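DUF4439 domain-containing protein (Mycobacterium tuberculosis, PDB 2IB0) is of unknown function but forms a four-helix bundle of the ferritin-like class, in an assembly of two protein chains. Local coordinates at residues A31-T36 / T112-V117; A24-A29 / D67-M72. All coordinates share one frame; numbering follows the deposited sequence.

Interaction 1 of 2, residues A31-T36 / T112-V117; sequences AVEHAT and TAWRAV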
loop_
_atom_site.group_PDB
_atom_site.type_symbol
_atom_site.label_atom_id
_atom_site.label_comp_id
_atom_site.label_asym_id
_atom_site.label_seq_id
_atom_site.Cartn_x
_atom_site.Cartn_y
_atom_site.Cartn_z
ATOM N N ALA A 31 -3.684 18.674 2.458
ATOM C CA ALA A 31 -5.076 19.110 2.306
ATOM C C ALA A 31 -6.013 17.918 2.291
ATOM O O ALA A 31 -7.078 17.962 2.853
ATOM C CB ALA A 31 -5.247 19.965 1.046
ATOM N N VAL A 32 -5.606 16.828 1.668
ATOM C CA VAL A 32 -6.406 15.611 1.704
ATOM C C VAL A 32 -6.473 15.025 3.141
ATOM O O VAL A 32 -7.555 14.620 3.602
ATOM C CB VAL A 32 -5.899 14.578 0.672
ATOM C CG1 VAL A 32 -6.539 13.184 0.928
ATOM C CG2 VAL A 32 -6.195 15.075 -0.767
ATOM N N GLU A 33 -5.330 14.990 3.828
ATOM C CA GLU A 33 -5.254 14.593 5.249
ATOM C C GLU A 33 -6.179 15.390 6.180
ATOM O O GLU A 33 -6.891 14.790 6.976
ATOM C CB GLU A 33 -3.803 14.690 5.779
ATOM C CG GLU A 33 -2.828 13.602 5.220
ATOM C CD GLU A 33 -3.332 12.154 5.390
ATOM O OE1 GLU A 33 -3.875 11.792 6.460
ATOM O OE2 GLU A 33 -3.159 11.347 4.459
ATOM N N HIS A 34 -6.158 16.722 6.119
ATOM C CA HIS A 34 -7.103 17.516 6.907
ATOM C C HIS A 34 -8.560 17.090 6.654
ATOM O O HIS A 34 -9.325 16.894 7.601
ATOM C CB HIS A 34 -6.948 18.997 6.609
ATOM C CG HIS A 34 -5.729 19.599 7.227
ATOM N ND1 HIS A 34 -4.888 20.450 6.545
ATOM C CD2 HIS A 34 -5.212 19.481 8.470
ATOM C CE1 HIS A 34 -3.908 20.845 7.341
ATOM N NE2 HIS A 34 -4.071 20.254 8.510
ATOM N N ALA A 35 -8.903 16.929 5.368
ATOM C CA ALA A 35 -10.236 16.561 4.922
ATOM C C ALA A 35 -10.628 15.159 5.367
ATOM O O ALA A 35 -11.815 14.904 5.631
ATOM C CB ALA A 35 -10.340 16.674 3.422
ATOM N N THR A 36 -9.645 14.263 5.480
ATOM C CA THR A 36 -9.867 12.901 5.956
ATOM C C THR A 36 -10.112 12.816 7.444
ATOM O O THR A 36 -11.002 12.083 7.873
ATOM C CB THR A 36 -8.685 11.983 5.625
ATOM O OG1 THR A 36 -8.647 11.844 4.221
ATOM C CG2 THR A 36 -8.902 10.639 6.199
ATOM N N THR A 112 -4.331 8.045 -3.745
ATOM C CA THR A 112 -4.131 8.867 -4.950
ATOM C C THR A 112 -3.243 10.074 -4.721
ATOM O O THR A 112 -2.414 10.391 -5.583
ATOM C CB THR A 112 -5.467 9.339 -5.524
ATOM O OG1 THR A 112 -6.229 8.193 -5.872
ATOM C CG2 THR A 112 -5.270 10.201 -6.791
ATOM N N ALA A 113 -3.436 10.760 -3.591
ATOM C CA ALA A 113 -2.655 11.967 -3.272
ATOM C C ALA A 113 -1.209 11.588 -2.880
ATOM O O ALA A 113 -0.267 12.227 -3.293
ATOM C CB ALA A 113 -3.308 12.764 -2.179
ATOM N N TRP A 114 -1.057 10.528 -2.107
ATOM C CA TRP A 114 0.269 10.004 -1.790
ATOM C C TRP A 114 1.050 9.415 -2.956
ATOM O O TRP A 114 2.267 9.593 -3.023
ATOM C CB TRP A 114 0.232 9.075 -0.572
ATOM C CG TRP A 114 -0.081 9.926 0.649
ATOM C CD1 TRP A 114 -1.250 9.943 1.361
ATOM C CD2 TRP A 114 0.769 10.910 1.241
ATOM N NE1 TRP A 114 -1.178 10.867 2.376
ATOM C CE2 TRP A 114 0.054 11.477 2.326
ATOM C CE3 TRP A 114 2.076 11.366 0.965
ATOM C CZ2 TRP A 114 0.593 12.455 3.146
ATOM C CZ3 TRP A 114 2.615 12.375 1.776
ATOM C CH2 TRP A 114 1.870 12.911 2.852
ATOM N N ARG A 115 0.380 8.735 -3.882
ATOM C CA ARG A 115 1.074 8.292 -5.099
ATOM C C ARG A 115 1.634 9.487 -5.855
ATOM O O ARG A 115 2.693 9.387 -6.441
ATOM C CB ARG A 115 0.152 7.472 -5.991
ATOM C CG ARG A 115 0.829 6.915 -7.194
ATOM C CD ARG A 115 -0.108 5.991 -7.983
ATOM N NE ARG A 115 -0.750 5.013 -7.110
ATOM C CZ ARG A 115 -2.034 5.012 -6.764
ATOM N NH1 ARG A 115 -2.878 5.951 -7.219
ATOM N NH2 ARG A 115 -2.479 4.052 -5.953
ATOM N N ALA A 116 0.929 10.623 -5.849
ATOM C CA ALA A 116 1.479 11.832 -6.501
ATOM C C ALA A 116 2.733 12.381 -5.818
ATOM O O ALA A 116 3.619 12.888 -6.479
ATOM C CB ALA A 116 0.417 12.918 -6.597
ATOM N N VAL A 117 2.775 12.343 -4.482
ATOM C CA VAL A 117 4.000 12.723 -3.760
ATOM C C VAL A 117 5.171 11.745 -4.088
ATOM O O VAL A 117 6.338 12.173 -4.342
ATOM C CB VAL A 117 3.724 12.862 -2.218
ATOM C CG1 VAL A 117 5.004 13.234 -1.474
ATOM C CG2 VAL A 117 2.587 13.973 -1.903
#

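Interaction 2 of 2, residues A24-A29 / D67-M72; sequences AALCDA and DDVIVM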
loop_
_atom_site.group_PDB
_atom_site.type_symbol
_atom_site.label_atom_id
_atom_site.label_comp_id
_atom_site.label_asym_id
_atom_site.label_seq_id
_atom_site.Cartn_x
_atom_site.Cartn_y
_atom_site.Cartn_z
ATOM N N ALA A 24 3.883 21.239 -4.454
ATOM C CA ALA A 24 2.493 21.189 -4.820
ATOM C C ALA A 24 1.901 19.859 -4.471
ATOM O O ALA A 24 0.785 19.828 -3.952
ATOM C CB ALA A 24 2.290 21.501 -6.293
ATOM N N ALA A 25 2.629 18.754 -4.731
ATOM C CA ALA A 25 2.084 17.461 -4.412
ATOM C C ALA A 25 1.914 17.301 -2.899
ATOM O O ALA A 25 0.982 16.683 -2.457
ATOM C CB ALA A 25 2.974 16.304 -5.006
ATOM N N LEU A 26 2.868 17.774 -2.105
ATOM C CA LEU A 26 2.811 17.487 -0.680
ATOM C C LEU A 26 1.773 18.373 0.029
ATOM O O LEU A 26 1.146 17.931 1.024
ATOM C CB LEU A 26 4.210 17.638 -0.059
ATOM C CG LEU A 26 4.371 17.306 1.434
ATOM C CD1 LEU A 26 4.119 15.859 1.752
ATOM C CD2 LEU A 26 5.702 17.793 2.020
ATOM N N CYS A 27 1.617 19.615 -0.466
ATOM C CA CYS A 27 0.527 20.483 -0.042
ATOM C C CYS A 27 -0.827 19.863 -0.350
ATOM O O CYS A 27 -1.685 19.850 0.504
ATOM C CB CYS A 27 0.634 21.915 -0.638
ATOM S SG CYS A 27 1.986 22.896 0.089
ATOM N N ASP A 28 -1.019 19.325 -1.559
ATOM C CA ASP A 28 -2.282 18.621 -1.879
ATOM C C ASP A 28 -2.538 17.461 -0.920
ATOM O O ASP A 28 -3.673 17.229 -0.537
ATOM C CB ASP A 28 -2.262 18.017 -3.271
ATOM C CG ASP A 28 -2.331 19.047 -4.364
ATOM O OD1 ASP A 28 -2.819 20.168 -4.120
ATOM O OD2 ASP A 28 -1.852 18.726 -5.475
ATOM N N ALA A 29 -1.484 16.777 -0.505
ATOM C CA ALA A 29 -1.649 15.536 0.237
ATOM C C ALA A 29 -2.014 15.921 1.644
ATOM O O ALA A 29 -2.839 15.271 2.263
ATOM C CB ALA A 29 -0.360 14.738 0.225
ATOM N N ASP A 67 0.616 15.983 11.123
ATOM C CA ASP A 67 1.656 16.690 11.885
ATOM C C ASP A 67 3.028 16.497 11.278
ATOM O O ASP A 67 3.792 17.446 11.161
ATOM C CB ASP A 67 1.643 16.245 13.346
ATOM C CG ASP A 67 0.297 16.526 14.050
ATOM O OD1 ASP A 67 -0.576 17.260 13.508
ATOM O OD2 ASP A 67 0.104 15.991 15.159
ATOM N N ASP A 68 3.357 15.266 10.882
ATOM C CA ASP A 68 4.607 14.984 10.164
ATOM C C ASP A 68 4.842 15.814 8.873
ATOM O O ASP A 68 5.959 16.284 8.624
ATOM C CB ASP A 68 4.684 13.494 9.820
ATOM C CG ASP A 68 5.290 12.637 10.937
ATOM O OD1 ASP A 68 5.687 13.160 11.978
ATOM O OD2 ASP A 68 5.372 11.398 10.770
ATOM N N VAL A 69 3.802 15.948 8.055
ATOM C CA VAL A 69 3.812 16.740 6.828
ATOM C C VAL A 69 3.918 18.233 7.116
ATOM O O VAL A 69 4.555 18.943 6.353
ATOM C CB VAL A 69 2.520 16.463 5.984
ATOM C CG1 VAL A 69 2.455 17.378 4.738
ATOM C CG2 VAL A 69 2.451 14.966 5.616
ATOM N N ILE A 70 3.275 18.715 8.186
ATOM C CA ILE A 70 3.453 20.114 8.633
ATOM C C ILE A 70 4.941 20.422 8.904
ATOM O O ILE A 70 5.469 21.441 8.449
ATOM C CB ILE A 70 2.518 20.453 9.828
ATOM C CG1 ILE A 70 1.058 20.454 9.325
ATOM C CG2 ILE A 70 2.899 21.809 10.520
ATOM C CD1 ILE A 70 -0.043 20.556 10.393
ATOM N N VAL A 71 5.627 19.504 9.583
ATOM C CA VAL A 71 7.056 19.640 9.836
ATOM C C VAL A 71 7.843 19.647 8.507
ATOM O O VAL A 71 8.676 20.518 8.287
ATOM C CB VAL A 71 7.555 18.527 10.825
ATOM C CG1 VAL A 71 9.093 18.456 10.889
ATOM C CG2 VAL A 71 6.961 18.747 12.221
ATOM N N MET A 72 7.556 18.693 7.620
ATOM C CA MET A 72 8.255 18.573 6.315
ATOM C C MET A 72 8.161 19.853 5.491
ATOM O O MET A 72 9.172 20.334 4.964
ATOM C CB MET A 72 7.695 17.421 5.483
ATOM C CG MET A 72 8.109 16.033 5.928
ATOM S SD MET A 72 7.056 14.715 5.273
ATOM C CE MET A 72 7.769 14.459 3.649
#

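Interaction 1 of 2, residues A31-T36 / T112-V117
The indole of Trp114 meets the carboxylate of Glu33 edge-on: NE1 points outward in the ring plane and Glu33 OE2 lies almost exactly in that plane, so the contact uses the pyrrole edge. Ala29, one turn before Val32 on the same helix, sets its methyl over one face of the ring, and Val69 of helix 52-75 meets the benzo edge. The setting is the core of a four-helix bundle, where helix 18-46 and helix 96-120 run roughly antiparallel past each other. The bond from Trp114 NE1 to Glu33 OE2 is 2.9 Å long and nearly straight, with an N-H...O angle of 174°. The donor comes to the anti side of the oxygen, 22° out of the carboxylate plane, and the planes of carboxylate and ring stand 42° apart. A bend at chi2 turns the glutamate chain aside, so that it crosses the indole at about a right angle, with Glu33 CG 4.2 Å from Trp114 CZ2. The buried carboxylate has further partners on helix 52-75: Arg65 forms a salt bridge with OE2 and His62 hydrogen-bonds OE1. With both oxygens engaged, rotation of the group is restricted, and the arginine charge probably offsets much of the cost of burying it. Three helices thus meet at one acid, while Trp114 also packs against Ala130, Ala133 and Leu134 of helix 124-150. Beside this polar link the backbones approach most closely where Val32 CA and Ala113 CA are 7.2 Å apart. The small alanine allows this approach, and an apolar contact accompanies it: Val32 CG2 lies 4.0 Å from Ala113 CB.

Interaction 2 of 2, residues A24-A29 / D67-M72
Leu26 holds CG opposite its backbone N (chi1 -177°) and turns at chi2 (65°), which spreads its two methyls toward helix 52-75; Val69, with CG1 likewise anti to its backbone N (chi1 175°), sends that methyl to the CD1 branch. The pair belongs to the apolar core of the four-helix bundle, between helix 18-46 and helix 52-75, which run roughly antiparallel here. Leu26 and Val69 approach tip to tip. Val69 CG1 lies 3.7 Å from Leu26 CD1, and the same methyl is 3.8 Å from Leu26 CG, so it lies beside the CG-CD1 bond of the leucine. The second branch serves a different residue: Met72, one turn further along, crosses Leu26 at about a right angle and offers the base of its chain. That chain then bends at chi3, and its nearest touch to Leu26 is made by CB; Met72 also packs on Phe129 and Asp126 of helix 124-150. A single leucine therefore spans two successive turns of the facing helix, in a contact that buries 163 Å² and has no hydrogen bond across it. The helices are nearest where Leu26 CA and Val69 CA stand 7.6 Å apart, a spacing bridged by these branched side chains. Around the pair the core continues: Leu73 touches Leu26 from the same helix as Val69, and Phe129 touches Val69. The link between Leu26 and the later turn is made entirely by carbon, with the methyl CD2 of Leu26 4.0 Å from CB of Met72.

From the N terminus, helix 18-46 supplies the first partner of both contacts: 24-29 for interaction 2, then 31-36 for interaction 1. The chain turns into helix 52-75, where 67-72 returns to 24-29 and closes a connection of 37 residues, nearly all helical. It then passes through a long loop to helix 96-120, where 112-117 closes interaction 1 across 75 residues. The segments alternate along the chain, so the two closures cross and do not nest. In space their centres lie 9 Å apart, and the two contacts touch through Trp114 CH2, 3.5 Å from Val69 CG2. Together they tie the first three helices of the bundle around one shared core.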